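Folylpolyglutamate synthase/dihydrofolate synthase (PDB 1O5Z) probably catalyses the ATP-dependent addition of L-glutamate to dihydropteroate and to tetrahydrofolate polyglutamates, with magnesium as cofactor. Local coordinates at residues 344-352 / 367-376; 402-410 / 423-431. All coordinates share one frame; numbering follows the deposited sequence.

Contact 1 (344-352 / 367-376); sequences PLSLVIGIL and IFERVIVTRV. With SO4 (sulfate ion), chain E.
Leu347 lays its CB over the centre of the Phe368 ring, 3.7 Å from the centroid, and this CH-pi contact marks a close-packed part of two parallel strands. The opposite face receives Ile367 CG2, offset toward the rim, so the phenyl is sandwiched between aliphatic groups. With CG of Leu347 anti to the backbone N (chi1 177°), both methyls also reach the ring: Leu347 CD1 meets Phe368 CZ, and Leu347 CD2 lies 3.9 Å from Phe368 CE2. Backbone bonds alternate in the parallel pattern, Leu347 N giving to Arg370 O, Ile372 N to Leu347 O at 2.8 Å, and Ile349 N to Ile372 O. Strands 345-349 and 370-373, joined through helix 357-361, form a beta-alpha-beta unit of the Mur ligase glutamate ligase domain. Val348 and Ile372 lie side by side on the face that carries Arg370, which forms a salt bridge with Glu399. Val376 still packs closely on Gly350 and Leu352, its CG2 3.4 Å from Gly350 C, while a water bridges Thr374 O and Val376 N. On the solvent side, exposed Pro344 and Glu369 barely touch, and partly exposed Arg375 makes only weak bonds to a sulfate, probably from the crystallisation liquor, which Met384 N and Asn385 ND2 also bind.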
# COMPACT_ATOMS: atom_id res chain seq x y z
N PRO A 344 -20.02 -13.36 -15.95
CA PRO A 344 -19.06 -13.63 -17.01
C PRO A 344 -17.93 -12.65 -16.93
O PRO A 344 -18.19 -11.46 -16.73
CB PRO A 344 -19.85 -13.40 -18.30
CG PRO A 344 -20.98 -12.54 -17.90
CD PRO A 344 -21.30 -12.86 -16.49
N LEU A 345 -16.71 -13.13 -17.07
CA LEU A 345 -15.52 -12.33 -16.87
C LEU A 345 -14.54 -12.47 -18.00
O LEU A 345 -14.49 -13.49 -18.66
CB LEU A 345 -14.78 -12.75 -15.61
CG LEU A 345 -15.52 -12.60 -14.29
CD1 LEU A 345 -14.59 -13.12 -13.22
CD2 LEU A 345 -15.96 -11.13 -14.01
N SER A 346 -13.78 -11.41 -18.20
CA SER A 346 -12.70 -11.35 -19.16
C SER A 346 -11.44 -11.02 -18.37
O SER A 346 -11.52 -10.42 -17.32
CB SER A 346 -12.97 -10.28 -20.22
OG SER A 346 -14.06 -10.62 -21.04
N LEU A 347 -10.30 -11.48 -18.86
CA LEU A 347 -9.01 -11.33 -18.21
C LEU A 347 -8.14 -10.62 -19.19
O LEU A 347 -8.01 -11.07 -20.33
CB LEU A 347 -8.36 -12.69 -17.99
CG LEU A 347 -6.96 -12.72 -17.38
CD1 LEU A 347 -6.88 -12.01 -16.02
CD2 LEU A 347 -6.63 -14.17 -17.21
N VAL A 348 -7.52 -9.54 -18.72
CA VAL A 348 -6.42 -8.91 -19.41
C VAL A 348 -5.21 -9.12 -18.52
O VAL A 348 -5.16 -8.60 -17.40
CB VAL A 348 -6.72 -7.43 -19.71
CG1 VAL A 348 -5.53 -6.75 -20.42
CG2 VAL A 348 -8.03 -7.32 -20.53
N ILE A 349 -4.25 -9.91 -19.02
CA ILE A 349 -3.07 -10.32 -18.26
C ILE A 349 -1.71 -10.01 -18.95
O ILE A 349 -1.52 -10.23 -20.14
CB ILE A 349 -3.23 -11.79 -17.78
CG1 ILE A 349 -2.19 -12.15 -16.69
CG2 ILE A 349 -3.23 -12.79 -18.95
CD1 ILE A 349 -2.64 -13.27 -15.83
N GLY A 350 -0.82 -9.37 -18.20
CA GLY A 350 0.55 -9.14 -18.65
C GLY A 350 1.44 -9.47 -17.48
O GLY A 350 1.21 -9.01 -16.38
N ILE A 351 2.43 -10.30 -17.69
CA ILE A 351 3.33 -10.66 -16.64
C ILE A 351 4.72 -10.50 -17.17
O ILE A 351 4.97 -10.87 -18.30
CB ILE A 351 3.14 -12.14 -16.19
CG1 ILE A 351 1.67 -12.50 -16.02
CG2 ILE A 351 3.91 -12.43 -14.88
CD1 ILE A 351 1.46 -13.95 -15.85
N LEU A 352 5.61 -9.96 -16.34
CA LEU A 352 7.03 -9.93 -16.67
C LEU A 352 7.64 -11.33 -16.54
O LEU A 352 7.08 -12.24 -15.88
CB LEU A 352 7.77 -8.92 -15.79
CG LEU A 352 7.18 -7.50 -15.82
CD1 LEU A 352 7.81 -6.61 -14.77
CD2 LEU A 352 7.37 -6.91 -17.18
N ILE A 367 -12.14 -19.86 -15.08
CA ILE A 367 -12.83 -18.68 -14.53
C ILE A 367 -13.32 -17.71 -15.57
O ILE A 367 -14.38 -17.12 -15.43
CB ILE A 367 -11.89 -17.91 -13.54
CG1 ILE A 367 -11.66 -18.74 -12.30
CG2 ILE A 367 -12.49 -16.59 -13.10
CD1 ILE A 367 -10.57 -18.17 -11.48
N PHE A 368 -12.53 -17.52 -16.63
CA PHE A 368 -12.79 -16.44 -17.56
C PHE A 368 -13.43 -16.95 -18.82
O PHE A 368 -13.15 -18.05 -19.29
CB PHE A 368 -11.50 -15.70 -17.85
CG PHE A 368 -10.96 -15.05 -16.66
CD1 PHE A 368 -11.45 -13.83 -16.25
CD2 PHE A 368 -10.01 -15.68 -15.88
CE1 PHE A 368 -10.96 -13.23 -15.13
CE2 PHE A 368 -9.52 -15.07 -14.73
CZ PHE A 368 -10.00 -13.85 -14.37
N GLU A 369 -14.32 -16.13 -19.34
CA GLU A 369 -14.97 -16.40 -20.57
C GLU A 369 -14.01 -16.00 -21.69
O GLU A 369 -14.20 -16.38 -22.80
CB GLU A 369 -16.20 -15.52 -20.63
CG GLU A 369 -17.37 -16.09 -21.36
CD GLU A 369 -18.04 -17.14 -20.55
OE1 GLU A 369 -18.80 -17.91 -21.15
OE2 GLU A 369 -17.78 -17.16 -19.32
N ARG A 370 -13.02 -15.18 -21.40
CA ARG A 370 -12.19 -14.61 -22.43
C ARG A 370 -10.89 -14.18 -21.81
O ARG A 370 -10.88 -13.58 -20.71
CB ARG A 370 -12.89 -13.40 -23.04
CG ARG A 370 -12.16 -12.76 -24.20
CD ARG A 370 -12.90 -11.59 -24.76
NE ARG A 370 -12.13 -10.90 -25.80
CZ ARG A 370 -12.35 -9.67 -26.18
NH1 ARG A 370 -13.29 -8.96 -25.59
NH2 ARG A 370 -11.62 -9.11 -27.13
N VAL A 371 -9.79 -14.54 -22.48
CA VAL A 371 -8.46 -14.29 -22.00
C VAL A 371 -7.68 -13.56 -23.08
O VAL A 371 -7.61 -13.97 -24.24
CB VAL A 371 -7.73 -15.58 -21.53
CG1 VAL A 371 -6.31 -15.27 -21.03
CG2 VAL A 371 -8.54 -16.29 -20.44
N ILE A 372 -7.15 -12.42 -22.66
CA ILE A 372 -6.36 -11.55 -23.48
C ILE A 372 -5.03 -11.34 -22.76
O ILE A 372 -4.99 -10.86 -21.67
CB ILE A 372 -7.05 -10.19 -23.62
CG1 ILE A 372 -8.46 -10.35 -24.19
CG2 ILE A 372 -6.18 -9.26 -24.46
CD1 ILE A 372 -9.25 -9.07 -24.13
N VAL A 373 -3.94 -11.74 -23.42
CA VAL A 373 -2.61 -11.52 -22.95
C VAL A 373 -2.19 -10.22 -23.60
O VAL A 373 -2.44 -9.98 -24.78
CB VAL A 373 -1.65 -12.65 -23.41
CG1 VAL A 373 -0.26 -12.44 -22.84
CG2 VAL A 373 -2.20 -14.03 -22.99
N THR A 374 -1.52 -9.39 -22.82
CA THR A 374 -1.10 -8.07 -23.29
C THR A 374 0.32 -7.82 -22.86
O THR A 374 0.86 -8.59 -22.08
CB THR A 374 -2.06 -7.02 -22.72
OG1 THR A 374 -1.85 -5.81 -23.42
CG2 THR A 374 -1.79 -6.69 -21.26
N ARG A 375 0.96 -6.80 -23.41
CA ARG A 375 2.33 -6.48 -22.97
C ARG A 375 2.38 -5.53 -21.78
O ARG A 375 1.86 -4.45 -21.87
CB ARG A 375 3.11 -5.78 -24.07
CG ARG A 375 3.32 -6.57 -25.25
CD ARG A 375 4.21 -5.89 -26.17
NE ARG A 375 5.56 -5.84 -25.64
CZ ARG A 375 6.52 -6.69 -25.98
NH1 ARG A 375 6.28 -7.67 -26.84
NH2 ARG A 375 7.72 -6.57 -25.43
N VAL A 376 3.05 -5.91 -20.70
CA VAL A 376 3.37 -4.96 -19.65
C VAL A 376 4.12 -3.74 -20.22
O VAL A 376 5.12 -3.87 -20.93
CB VAL A 376 4.21 -5.58 -18.55
CG1 VAL A 376 4.52 -4.55 -17.48
CG2 VAL A 376 3.49 -6.79 -17.93
S SO4 E . 9.68 -9.71 -26.56
O1 SO4 E . 8.63 -9.72 -25.54
O2 SO4 E . 8.95 -9.68 -27.84
O3 SO4 E . 10.38 -11.00 -26.51
O4 SO4 E . 10.60 -8.59 -26.24
O HOH W 1 3.20 -9.15 -20.77

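Contact 2 (402-410 / 423-431); sequences EDPLEAIES and LVGYVREFL
Leu405 drives its two methyls between the aromatic side chains of Tyr426 and Phe430, and two torsions together set them there. CG stands anti to the carbonyl carbon (chi1 -52°) and CD1 extends the chain (chi2 178°), which brings CD1 over the centre of the Phe430 ring, 4.0 Å from the centroid, a CH-pi contact, and also near Tyr426 OH. Leu405 CD2 sits in the angle between the two aromatic side chains, 3.7 Å from Tyr426 CE2 and against Phe430 CB. Both aromatic side chains leave their helix with CG anti to the backbone N, and each crosses the leucine at about a right angle. Replacing Leu405 by an alanine would probably open a gap between Tyr426 and Phe430 and leave the phenyl face without its methyl, with Phe430 freer to turn.

Pro404 fills the neighbouring position. Its CB presses on Leu423 CD1 at 3.5 Å, tighter than usual for two carbons, while Pro404 CG touches Tyr426 CE2 obliquely. One turn later, Ile408 places CG1 between its backbone N and carbonyl carbon (chi1 56°), a crowded choice that sends CD1 tip to tip toward Leu431 CD2, 3.7 Å away, and toward Val427 CG1. Trp440 meets the Tyr426 ring edge-to-face.

The touching groups are almost all hydrocarbon; the short helix has its own polar cap at Asp403, where OD1 accepts from Leu405 N at 3.0 Å from above the carboxylate plane. The axes of the two helical segments pass 10.4 Å apart. Ile408 and Leu423 both rest on Val417, and Ile408 and Leu431 on Tyr318, so this is the oblique helix-helix packing of an alpha/beta domain, with two helices packed on strands 316-320 and 414-418 of the same sheet.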
# COMPACT_ATOMS: atom_id res chain seq x y z
N GLU A 402 -1.66 -6.45 -27.71
CA GLU A 402 -0.40 -6.02 -27.13
C GLU A 402 -0.46 -4.72 -26.34
O GLU A 402 0.12 -4.62 -25.26
CB GLU A 402 0.64 -6.01 -28.23
CG GLU A 402 0.94 -7.45 -28.63
CD GLU A 402 2.32 -7.58 -29.22
OE1 GLU A 402 3.05 -6.56 -29.24
OE2 GLU A 402 2.68 -8.72 -29.65
N ASP A 403 -1.18 -3.73 -26.87
CA ASP A 403 -1.47 -2.51 -26.15
C ASP A 403 -2.53 -2.77 -25.12
O ASP A 403 -3.66 -3.08 -25.49
CB ASP A 403 -1.99 -1.43 -27.10
CG ASP A 403 -2.43 -0.16 -26.39
OD1 ASP A 403 -2.14 0.05 -25.19
OD2 ASP A 403 -3.10 0.71 -26.98
N PRO A 404 -2.19 -2.64 -23.84
CA PRO A 404 -3.15 -3.00 -22.78
C PRO A 404 -4.39 -2.11 -22.73
O PRO A 404 -5.37 -2.49 -22.15
CB PRO A 404 -2.32 -2.88 -21.49
CG PRO A 404 -1.17 -2.04 -21.80
CD PRO A 404 -0.87 -2.25 -23.27
N LEU A 405 -4.32 -0.91 -23.29
CA LEU A 405 -5.45 0.01 -23.30
C LEU A 405 -6.43 -0.39 -24.39
O LEU A 405 -7.67 -0.19 -24.24
CB LEU A 405 -5.00 1.46 -23.56
CG LEU A 405 -3.89 1.96 -22.63
CD1 LEU A 405 -3.48 3.39 -23.02
CD2 LEU A 405 -4.26 1.85 -21.20
N GLU A 406 -5.89 -0.95 -25.49
CA GLU A 406 -6.72 -1.52 -26.52
C GLU A 406 -7.36 -2.75 -25.97
O GLU A 406 -8.53 -2.98 -26.21
CB GLU A 406 -5.92 -1.90 -27.75
CG GLU A 406 -6.75 -2.41 -28.91
CD GLU A 406 -5.93 -2.64 -30.17
OE1 GLU A 406 -4.71 -2.29 -30.22
OE2 GLU A 406 -6.52 -3.16 -31.13
N ALA A 407 -6.57 -3.56 -25.26
CA ALA A 407 -7.09 -4.75 -24.59
C ALA A 407 -8.28 -4.42 -23.71
O ALA A 407 -9.30 -5.09 -23.81
CB ALA A 407 -6.03 -5.44 -23.79
N ILE A 408 -8.19 -3.43 -22.84
CA ILE A 408 -9.36 -3.12 -22.00
C ILE A 408 -10.47 -2.47 -22.76
O ILE A 408 -11.63 -2.68 -22.45
CB ILE A 408 -8.99 -2.27 -20.76
CG1 ILE A 408 -8.29 -0.96 -21.14
CG2 ILE A 408 -8.11 -3.09 -19.81
CD1 ILE A 408 -8.60 0.18 -20.23
N GLU A 409 -10.13 -1.70 -23.79
CA GLU A 409 -11.15 -1.08 -24.64
C GLU A 409 -12.02 -2.14 -25.33
O GLU A 409 -13.19 -1.90 -25.59
CB GLU A 409 -10.49 -0.10 -25.63
CG GLU A 409 -11.44 0.67 -26.53
CD GLU A 409 -12.00 -0.20 -27.65
OE1 GLU A 409 -13.06 0.15 -28.24
OE2 GLU A 409 -11.38 -1.24 -27.94
N SER A 410 -11.44 -3.32 -25.55
CA SER A 410 -12.02 -4.39 -26.33
C SER A 410 -13.01 -5.28 -25.61
O SER A 410 -13.74 -6.06 -26.24
CB SER A 410 -10.87 -5.22 -26.89
OG SER A 410 -10.19 -4.36 -27.82
N LEU A 423 1.53 -2.92 -15.10
CA LEU A 423 0.32 -3.01 -15.90
C LEU A 423 -0.89 -2.38 -15.20
O LEU A 423 -1.60 -1.53 -15.76
CB LEU A 423 0.01 -4.47 -16.23
CG LEU A 423 -1.30 -4.66 -16.99
CD1 LEU A 423 -1.19 -4.02 -18.41
CD2 LEU A 423 -1.66 -6.09 -17.05
N VAL A 424 -1.15 -2.79 -13.97
CA VAL A 424 -2.30 -2.24 -13.27
C VAL A 424 -2.21 -0.70 -13.07
O VAL A 424 -3.18 0.00 -13.26
CB VAL A 424 -2.55 -2.97 -11.98
CG1 VAL A 424 -3.65 -2.30 -11.22
CG2 VAL A 424 -2.92 -4.44 -12.29
N GLY A 425 -1.07 -0.18 -12.68
CA GLY A 425 -0.96 1.22 -12.43
C GLY A 425 -1.14 2.00 -13.70
O GLY A 425 -1.69 3.09 -13.68
N TYR A 426 -0.67 1.45 -14.81
CA TYR A 426 -0.77 2.09 -16.11
C TYR A 426 -2.19 2.19 -16.61
O TYR A 426 -2.65 3.23 -17.04
CB TYR A 426 0.05 1.27 -17.08
CG TYR A 426 0.16 1.81 -18.50
CD1 TYR A 426 1.09 2.79 -18.85
CD2 TYR A 426 -0.65 1.28 -19.50
CE1 TYR A 426 1.18 3.21 -20.15
CE2 TYR A 426 -0.57 1.71 -20.77
CZ TYR A 426 0.33 2.66 -21.10
OH TYR A 426 0.36 3.01 -22.42
N VAL A 427 -2.88 1.09 -16.55
CA VAL A 427 -4.30 1.03 -16.92
C VAL A 427 -5.21 1.84 -15.99
O VAL A 427 -6.13 2.49 -16.42
CB VAL A 427 -4.74 -0.44 -16.94
CG1 VAL A 427 -6.27 -0.57 -17.03
CG2 VAL A 427 -4.04 -1.16 -18.11
N ARG A 428 -4.97 1.78 -14.69
CA ARG A 428 -5.70 2.58 -13.75
C ARG A 428 -5.51 4.01 -14.08
O ARG A 428 -6.45 4.80 -13.98
CB ARG A 428 -5.18 2.33 -12.35
CG ARG A 428 -6.11 2.83 -11.29
CD ARG A 428 -5.52 2.89 -9.92
NE ARG A 428 -6.61 3.15 -8.99
CZ ARG A 428 -7.09 4.34 -8.77
NH1 ARG A 428 -6.51 5.37 -9.33
NH2 ARG A 428 -8.09 4.52 -7.93
N GLU A 429 -4.30 4.40 -14.43
CA GLU A 429 -4.10 5.81 -14.67
C GLU A 429 -4.96 6.25 -15.87
O GLU A 429 -5.56 7.31 -15.87
CB GLU A 429 -2.65 6.18 -14.91
CG GLU A 429 -2.46 7.69 -14.80
CD GLU A 429 -1.06 8.16 -15.02
OE1 GLU A 429 -0.20 7.31 -15.10
OE2 GLU A 429 -0.83 9.41 -15.15
N PHE A 430 -5.00 5.43 -16.89
CA PHE A 430 -5.69 5.83 -18.07
C PHE A 430 -7.17 5.84 -17.86
O PHE A 430 -7.86 6.72 -18.35
CB PHE A 430 -5.34 4.95 -19.24
CG PHE A 430 -5.70 5.56 -20.54
CD1 PHE A 430 -4.90 6.54 -21.09
CD2 PHE A 430 -6.87 5.19 -21.20
CE1 PHE A 430 -5.25 7.13 -22.29
CE2 PHE A 430 -7.22 5.78 -22.40
CZ PHE A 430 -6.42 6.75 -22.94
N LEU A 431 -7.64 4.87 -17.12
CA LEU A 431 -9.04 4.77 -16.81
C LEU A 431 -9.55 5.93 -15.98
O LEU A 431 -10.69 6.41 -16.15
CB LEU A 431 -9.28 3.46 -16.04
CG LEU A 431 -9.43 2.17 -16.85
CD1 LEU A 431 -9.60 0.99 -15.92
CD2 LEU A 431 -10.57 2.26 -17.86

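Overall arrangement
Both contacts are largely buried and belong to the C-terminal part of the chain, their centres 11 Å apart. Contact 1 builds the sheet from within: its strands are neighbours in the six-stranded mixed sheet, joined by backbone hydrogen bonds. Contact 2 is an added layer, in which helices 404-409 and 421-433 meet through side chains alone, some of them partly exposed. Strand 414-418 ties the two together, pairing with strand 345-349 while also supporting the helices. Direct links exist as well: Arg375 N probably bonds to Glu402 O, and Arg370 NH1 to Ser410 O, so a backbone N-H and an arginine side chain of 367-376 both reach segment 402-410.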